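Local coordinates for protein glucose-6-phosphate isomerase (Plasmodium falciparum, PDB 3QKI) that probably catalyses the reversible isomerisation of alpha-D-glucose 6-phosphate to beta-D-fructose 6-phosphate, an early step of glycolysis, at residues Thr287-Thr292 / Ile297-Val302; Thr164-Val169 / Ser279-Ala284. All coordinates share one frame; numbering follows the deposited sequence. Where two conformers were deposited one is given.

Contact 1: Thr287-Thr292 / Ile297-Val302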
ATOM      1  N   THR A 287      29.692   6.487  -1.752  1.00 23.48           N
ATOM      2  CA  THR A 287      30.926   6.951  -2.428  1.00 23.54           C
ATOM      3  C   THR A 287      31.678   7.884  -1.521  1.00 27.57           C
ATOM      4  O   THR A 287      32.794   8.309  -1.851  1.00 27.38           O
ATOM      5  CB  THR A 287      30.619   7.602  -3.757  1.00 31.65           C
ATOM      6  OG1 THR A 287      29.660   8.637  -3.534  1.00 30.61           O
ATOM      7  CG2 THR A 287      30.099   6.602  -4.750  1.00 32.47           C
ATOM      8  N   ASN A 288      31.077   8.221  -0.379  1.00 22.62           N
ATOM      9  CA  ASN A 288      31.768   9.119   0.523  1.00 23.05           C
ATOM     10  C   ASN A 288      32.726   8.304   1.384  1.00 29.16           C
ATOM     11  O   ASN A 288      32.384   7.896   2.500  1.00 30.77           O
ATOM     12  CB  ASN A 288      30.795   9.923   1.349  1.00 25.13           C
ATOM     13  CG  ASN A 288      31.466  11.066   2.068  1.00 41.25           C
ATOM     14  OD1 ASN A 288      32.650  11.001   2.451  1.00 25.17           O
ATOM     15  ND2 ASN A 288      30.722  12.131   2.268  1.00 33.93           N
ATOM     16  N   LEU A 289      33.933   8.071   0.860  1.00 23.53           N
ATOM     17  CA  LEU A 289      34.938   7.268   1.536  1.00 22.85           C
ATOM     18  C   LEU A 289      35.461   7.890   2.815  1.00 27.49           C
ATOM     19  O   LEU A 289      35.807   7.163   3.745  1.00 27.13           O
ATOM     20  CB  LEU A 289      36.054   6.826   0.578  1.00 23.22           C
ATOM     21  CG  LEU A 289      35.608   6.005  -0.645  1.00 27.14           C
ATOM     22  CD1 LEU A 289      36.734   5.791  -1.596  1.00 25.46           C
ATOM     23  CD2 LEU A 289      35.033   4.665  -0.240  1.00 32.33           C
ATOM     24  N   LYS A 290      35.458   9.229   2.895  1.00 24.75           N
ATOM     25  CA  LYS A 290      35.879   9.971   4.085  1.00 24.51           C
ATOM     26  C   LYS A 290      34.918   9.650   5.254  1.00 27.84           C
ATOM     27  O   LYS A 290      35.363   9.368   6.369  1.00 28.05           O
ATOM     28  CB  LYS A 290      35.864  11.491   3.780  1.00 26.84           C
ATOM     29  CG  LYS A 290      36.189  12.389   4.975  1.00 38.82           C
ATOM     30  CD  LYS A 290      35.831  13.839   4.695  1.00 49.99           C
ATOM     31  CE  LYS A 290      36.284  14.781   5.787  1.00 66.20           C
ATOM     32  NZ  LYS A 290      35.368  14.757   6.961  1.00 80.77           N
ATOM     33  N   LEU A 291      33.604   9.709   4.976  1.00 23.35           N
ATOM     34  CA  LEU A 291      32.559   9.472   5.981  1.00 22.73           C
ATOM     35  C   LEU A 291      32.364   8.025   6.375  1.00 23.85           C
ATOM     36  O   LEU A 291      32.173   7.749   7.555  1.00 23.23           O
ATOM     37  CB  LEU A 291      31.263  10.205   5.652  1.00 22.86           C
ATOM     38  CG  LEU A 291      31.365  11.748   5.724  1.00 28.50           C
ATOM     39  CD1 LEU A 291      30.041  12.359   5.535  1.00 29.22           C
ATOM     40  CD2 LEU A 291      31.897  12.234   7.080  1.00 31.78           C
ATOM     41  N   THR A 292      32.529   7.091   5.426  1.00 20.77           N
ATOM     42  CA  THR A 292      32.473   5.661   5.761  1.00 19.63           C
ATOM     43  C   THR A 292      33.661   5.319   6.683  1.00 23.08           C
ATOM     44  O   THR A 292      33.493   4.601   7.667  1.00 22.59           O
ATOM     45  CB  THR A 292      32.402   4.789   4.495  1.00 21.57           C
ATOM     46  OG1 THR A 292      33.538   5.054   3.671  1.00 21.89           O
ATOM     47  CG2 THR A 292      31.113   4.995   3.715  1.00 18.37           C
ATOM     48  N   ILE A 297      33.867   1.945   9.092  1.00 19.27           N
ATOM     49  CA  ILE A 297      33.678   0.918   8.085  1.00 18.70           C
ATOM     50  C   ILE A 297      35.008   0.705   7.351  1.00 24.22           C
ATOM     51  O   ILE A 297      35.645   1.666   6.936  1.00 24.85           O
ATOM     52  CB  ILE A 297      32.495   1.268   7.151  1.00 20.55           C
ATOM     53  CG1 ILE A 297      31.168   1.241   7.966  1.00 19.55           C
ATOM     54  CG2 ILE A 297      32.407   0.300   5.954  1.00 21.53           C
ATOM     55  CD1 ILE A 297      30.082   2.014   7.377  1.00 24.93           C
ATOM     56  N   SER A 298      35.441  -0.549   7.239  1.00 22.30           N
ATOM     57  CA  SER A 298      36.669  -0.904   6.539  1.00 22.34           C
ATOM     58  C   SER A 298      36.536  -0.622   5.025  1.00 24.86           C
ATOM     59  O   SER A 298      35.434  -0.627   4.493  1.00 23.17           O
ATOM     60  CB  SER A 298      37.014  -2.359   6.831  1.00 28.62           C
ATOM     61  OG  SER A 298      37.703  -2.992   5.764  1.00 47.05           O
ATOM     62  N   ARG A 299      37.654  -0.347   4.342  1.00 23.25           N
ATOM     63  CA  ARG A 299      37.665  -0.052   2.899  1.00 23.18           C
ATOM     64  C   ARG A 299      37.193  -1.150   2.016  1.00 28.12           C
ATOM     65  O   ARG A 299      36.636  -0.880   0.946  1.00 29.55           O
ATOM     66  CB  ARG A 299      39.041   0.456   2.434  1.00 27.39           C
ATOM     67  CG  ARG A 299      39.385   1.822   3.015  1.00 39.91           C
ATOM     68  CD  ARG A 299      38.300   2.838   2.684  1.00 60.38           C
ATOM     69  NE  ARG A 299      38.824   3.988   1.968  1.00 73.90           N
ATOM     70  CZ  ARG A 299      39.031   4.040   0.659  1.00 99.70           C
ATOM     71  NH1 ARG A 299      38.738   2.997  -0.111  1.00 92.90           N
ATOM     72  NH2 ARG A 299      39.538   5.128   0.109  1.00 90.69           N
ATOM     73  N   ASP A 300      37.398  -2.394   2.442  1.00 24.17           N
ATOM     74  CA  ASP A 300      36.930  -3.544   1.682  1.00 24.41           C
ATOM     75  C   ASP A 300      35.426  -3.688   1.804  1.00 24.88           C
ATOM     76  O   ASP A 300      34.831  -4.487   1.078  1.00 25.45           O
ATOM     77  CB  ASP A 300      37.586  -4.819   2.209  1.00 27.18           C
ATOM     78  CG  ASP A 300      39.063  -4.938   1.898  1.00 43.90           C
ATOM     79  OD1 ASP A 300      39.719  -5.844   2.478  1.00 46.26           O
ATOM     80  OD2 ASP A 300      39.568  -4.131   1.068  1.00 45.50           O
ATOM     81  N   ASN A 301      34.818  -2.948   2.758  1.00 19.31           N
ATOM     82  CA  ASN A 301      33.392  -3.060   3.063  1.00 18.03           C
ATOM     83  C   ASN A 301      32.534  -1.900   2.502  1.00 19.59           C
ATOM     84  O   ASN A 301      31.361  -1.745   2.872  1.00 17.64           O
ATOM     85  CB  ASN A 301      33.208  -3.280   4.582  1.00 21.47           C
ATOM     86  CG  ASN A 301      33.512  -4.701   5.027  1.00 26.74           C
ATOM     87  OD1 ASN A 301      34.237  -5.455   4.371  1.00 21.07           O
ATOM     88  ND2 ASN A 301      32.851  -5.145   6.071  1.00 22.90           N
ATOM     89  N   VAL A 302      33.106  -1.143   1.567  1.00 16.39           N
ATOM     90  CA  VAL A 302      32.419  -0.029   0.917  1.00 15.87           C
ATOM     91  C   VAL A 302      32.243  -0.359  -0.548  1.00 20.44           C
ATOM     92  O   VAL A 302      33.223  -0.603  -1.268  1.00 21.05           O
ATOM     93  CB  VAL A 302      33.068   1.359   1.126  1.00 19.37           C
ATOM     94  CG1 VAL A 302      32.194   2.456   0.525  1.00 18.51           C
ATOM     95  CG2 VAL A 302      33.315   1.632   2.601  1.00 19.22           C
TER
HETATM   96  O   HOH W   1      35.793   3.114   4.690  1.00 38.48           O
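Thr292 of helix 289-295 and Val302, where the chain returns to the sheet, meet tip to tip. Thr292 OG1 lies 3.6 Å from Val302 CG2, and Thr292 CB, behind the hydroxyl, packs against the same methyl. The hydroxyl of Thr292 also donates to a water, OG1 to water oxygen 3.1 Å. That water donates in turn to Ile297 O at 2.7 Å and so ties the helix to the returning loop. The backbone adds a direct bond here. Ile297 N donates to Thr292 O at 3.0 Å, with an N-H...O angle of 160°.

Leu289 sits one turn earlier on the same side and uses its two methyls separately. Leu289 CD2 touches Val302 CG1 at 3.7 Å. Val302 has CG1 anti to its backbone N (chi1 -174°), which divides its branches: CG1 serves Leu289 and CG2 serves Thr292. Leu289 CD1 lies over one face of the Arg299 guanidinium, 3.3 Å from Arg299 NH2. Bends at chi2 and chi3 of Arg299 turn that face to the leucine, and the two side chains cross at about a right angle. Arg299 NE makes a weak, long ion pair with Asp293 OD1.

The start of the helix is capped by Asn288, whose OD1 accepts from Leu291 N at 3.0 Å. Asn288 ND2 reaches Thr251 O in the neighbouring substrate-binding loop. Helix 289-295 forms the beta-alpha-beta crossover from strand 282-285 to the parallel edge strand 302-303, and the contact lies where the chain leaves the helix for that strand. Thr292 and Ile297 both pack on Ala284 of the first strand and on Phe252.

Contact 2: Thr164-Val169 / Ser279-Ala284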
ATOM      1  N   THR A 164      31.476 -17.266  13.596  1.00 24.55           N
ATOM      2  CA  THR A 164      30.328 -18.036  13.127  1.00 23.88           C
ATOM      3  C   THR A 164      29.819 -17.394  11.826  1.00 24.78           C
ATOM      4  O   THR A 164      30.272 -16.315  11.447  1.00 23.57           O
ATOM      5  CB  THR A 164      29.234 -18.064  14.195  1.00 29.55           C
ATOM      6  OG1 THR A 164      28.811 -16.722  14.419  1.00 28.08           O
ATOM      7  CG2 THR A 164      29.698 -18.730  15.517  1.00 24.97           C
ATOM      8  N   LYS A 165      28.891 -18.053  11.151  1.00 20.23           N
ATOM      9  CA  LYS A 165      28.314 -17.516   9.939  1.00 19.98           C
ATOM     10  C   LYS A 165      27.285 -16.450  10.276  1.00 23.17           C
ATOM     11  O   LYS A 165      26.564 -16.589  11.268  1.00 22.29           O
ATOM     12  CB  LYS A 165      27.649 -18.632   9.144  1.00 21.44           C
ATOM     13  CG  LYS A 165      28.594 -19.172   8.098  1.00 28.92           C
ATOM     14  CD  LYS A 165      27.873 -20.054   7.191  1.00 30.71           C
ATOM     15  CE  LYS A 165      27.172 -19.368   6.071  1.00 22.16           C
ATOM     16  NZ  LYS A 165      26.539 -20.399   5.234  1.00 32.22           N
ATOM     17  N   PHE A 166      27.191 -15.403   9.438  1.00 19.29           N
ATOM     18  CA  PHE A 166      26.146 -14.381   9.615  1.00 18.30           C
ATOM     19  C   PHE A 166      24.789 -15.033   9.335  1.00 22.88           C
ATOM     20  O   PHE A 166      24.702 -15.932   8.487  1.00 22.12           O
ATOM     21  CB  PHE A 166      26.365 -13.207   8.658  1.00 18.49           C
ATOM     22  CG  PHE A 166      27.469 -12.281   9.091  1.00 17.81           C
ATOM     23  CD1 PHE A 166      27.218 -11.254   9.990  1.00 18.99           C
ATOM     24  CD2 PHE A 166      28.766 -12.442   8.606  1.00 17.81           C
ATOM     25  CE1 PHE A 166      28.241 -10.408  10.407  1.00 19.20           C
ATOM     26  CE2 PHE A 166      29.787 -11.595   9.014  1.00 20.33           C
ATOM     27  CZ  PHE A 166      29.519 -10.582   9.927  1.00 18.01           C
ATOM     28  N   LYS A 167      23.753 -14.609  10.069  1.00 21.48           N
ATOM     29  CA  LYS A 167      22.373 -15.128   9.942  1.00 21.55           C
ATOM     30  C   LYS A 167      21.406 -14.019   9.552  1.00 25.44           C
ATOM     31  O   LYS A 167      20.403 -14.294   8.909  1.00 25.24           O
ATOM     32  CB  LYS A 167      21.893 -15.739  11.277  1.00 24.50           C
ATOM     33  N   ASN A 168      21.687 -12.770   9.976  1.00 21.81           N
ATOM     34  CA  ASN A 168      20.816 -11.621   9.747  1.00 20.93           C
ATOM     35  C   ASN A 168      21.496 -10.515   8.974  1.00 23.44           C
ATOM     36  O   ASN A 168      22.710 -10.325   9.080  1.00 21.01           O
ATOM     37  CB  ASN A 168      20.339 -11.058  11.074  1.00 15.46           C
ATOM     38  CG  ASN A 168      19.963 -12.109  12.084  1.00 25.59           C
ATOM     39  OD1 ASN A 168      19.305 -13.084  11.752  1.00 20.42           O
ATOM     40  ND2 ASN A 168      20.399 -11.946  13.326  1.00 19.92           N
ATOM     41  N   VAL A 169      20.688  -9.777   8.192  1.00 18.04           N
ATOM     42  CA  VAL A 169      21.123  -8.611   7.436  1.00 16.05           C
ATOM     43  C   VAL A 169      20.134  -7.474   7.681  1.00 20.10           C
ATOM     44  O   VAL A 169      18.945  -7.617   7.379  1.00 21.01           O
ATOM     45  CB  VAL A 169      21.305  -8.906   5.926  1.00 18.45           C
ATOM     46  CG1 VAL A 169      21.845  -7.683   5.212  1.00 18.21           C
ATOM     47  CG2 VAL A 169      22.219 -10.111   5.686  1.00 17.32           C
ATOM     48  N   SER A 279      33.814  -3.622  12.672  1.00 18.50           N
ATOM     49  CA  SER A 279      34.033  -3.484  11.228  0.50 17.20           C
ATOM     50  C   SER A 279      33.670  -4.753  10.454  1.00 21.98           C
ATOM     51  O   SER A 279      33.379  -4.669   9.257  1.00 23.40           O
ATOM     52  CB  SER A 279      35.465  -3.045  10.917  0.50 19.64           C
ATOM     53  OG  SER A 279      36.388  -4.108  11.078  0.50 25.85           O
ATOM     54  N   LYS A 280      33.667  -5.933  11.119  1.00 19.23           N
ATOM     55  CA  LYS A 280      33.287  -7.177  10.442  1.00 18.35           C
ATOM     56  C   LYS A 280      31.763  -7.211  10.244  1.00 19.83           C
ATOM     57  O   LYS A 280      31.292  -7.870   9.319  1.00 21.69           O
ATOM     58  CB  LYS A 280      33.695  -8.415  11.245  1.00 22.70           C
ATOM     59  CG  LYS A 280      35.169  -8.598  11.446  1.00 23.73           C
ATOM     60  CD  LYS A 280      35.388  -9.766  12.360  1.00 26.41           C
ATOM     61  CE  LYS A 280      36.835  -9.930  12.735  1.00 37.69           C
ATOM     62  NZ  LYS A 280      36.999 -11.024  13.728  1.00 51.13           N
ATOM     63  N   HIS A 281      31.009  -6.482  11.095  1.00 14.61           N
ATOM     64  CA  HIS A 281      29.538  -6.446  11.103  1.00 14.00           C
ATOM     65  C   HIS A 281      28.898  -5.264  10.339  1.00 19.05           C
ATOM     66  O   HIS A 281      27.665  -5.125  10.332  1.00 19.95           O
ATOM     67  CB  HIS A 281      29.039  -6.484  12.562  1.00 12.91           C
ATOM     68  CG  HIS A 281      29.246  -7.829  13.210  1.00 15.60           C
ATOM     69  ND1 HIS A 281      28.180  -8.659  13.509  1.00 16.73           N
ATOM     70  CD2 HIS A 281      30.391  -8.449  13.583  1.00 15.83           C
ATOM     71  CE1 HIS A 281      28.710  -9.752  14.044  1.00 15.21           C
ATOM     72  NE2 HIS A 281      30.034  -9.663  14.126  1.00 14.87           N
ATOM     73  N   MET A 282      29.718  -4.397   9.743  1.00 15.04           N
ATOM     74  CA  MET A 282      29.232  -3.205   9.049  1.00 15.48           C
ATOM     75  C   MET A 282      29.735  -3.074   7.640  1.00 21.36           C
ATOM     76  O   MET A 282      30.929  -3.228   7.371  1.00 22.07           O
ATOM     77  CB  MET A 282      29.611  -1.940   9.827  1.00 17.71           C
ATOM     78  CG  MET A 282      29.152  -1.957  11.264  1.00 21.67           C
ATOM     79  SD  MET A 282      29.376  -0.371  12.048  1.00 27.55           S
ATOM     80  CE  MET A 282      27.725   0.185  12.035  1.00 26.50           C
ATOM     81  N   VAL A 283      28.810  -2.800   6.723  1.00 18.82           N
ATOM     82  CA  VAL A 283      29.121  -2.529   5.331  1.00 18.33           C
ATOM     83  C   VAL A 283      28.420  -1.254   4.848  1.00 19.89           C
ATOM     84  O   VAL A 283      27.377  -0.860   5.405  1.00 18.26           O
ATOM     85  CB  VAL A 283      29.110  -3.728   4.339  1.00 23.79           C
ATOM     86  CG1 VAL A 283      29.104  -5.066   5.042  1.00 24.18           C
ATOM     87  CG2 VAL A 283      28.003  -3.644   3.319  1.00 23.99           C
ATOM     88  N   ALA A 284      29.021  -0.565   3.870  1.00 15.23           N
ATOM     89  CA  ALA A 284      28.375   0.621   3.331  1.00 14.38           C
ATOM     90  C   ALA A 284      28.233   0.541   1.840  1.00 17.47           C
ATOM     91  O   ALA A 284      29.084  -0.015   1.158  1.00 16.92           O
ATOM     92  CB  ALA A 284      29.159   1.871   3.708  1.00 14.91           C
TER
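Phe166 and His281 form a T-shaped aromatic pair, with the edge of the phenyl ring directed at the face of the imidazole. The centroids of the Phe166 and His281 rings are 5.0 Å apart and the planes are inclined at 66°. Phe166 CE1 makes the approach. Phe166 CE1 stands over the imidazole near its rim, 3.6 Å from His281 ND1. Phe166 CG lies beside its backbone N (chi1 -76°), and this carries the ring toward 279-284.

The second kind of contact is ring to backbone. Phe166 CZ packs obliquely against the carbonyl of Lys280, 3.3 Å from Lys280 O.

Both segments lead into strands of the five-stranded parallel sheet of an SIS-type alpha/beta domain. Strands 168-172 and 282-285 are not adjacent; strand 243-248 runs between them. The rings therefore meet at the N-terminal ends of the strands, across the start of that middle strand.

Polar bonds outside the pair fix the rotation of the imidazole. His281 ND1 is hydrogen-bonded to the carbonyl Thr243 O, so it is the donor there, and His281 NE2 accepts from the backbone N of Cys161. Apolar packing encloses the phenyl ring further, from Leu244 of the middle strand and Ile153 of helix 135-154.

Overall arrangement
Contact 2 precedes contact 1 along the chain, and strand 282-285 runs from one to the other. Their centres are 15 Å apart. Asn301 joins them directly through two probable hydrogen bonds. Asn301 O is 2.8 Å from Ala284 N, and Asn301 ND2 is 3.0 Å from Met282 O. Contact 1 is closer to the substrate site: the side chain of Thr292 is about 8 Å from that of Ser249, and that of Val302 about 9 Å from that of Lys250. Ser249 and Lys250 bind fructose 6-phosphate, which is absent from this chain. Thr287 OG1 is hydrogen-bonded to Lys250 NZ. Contact 2 lies away from that site, where the strands of the sheet begin.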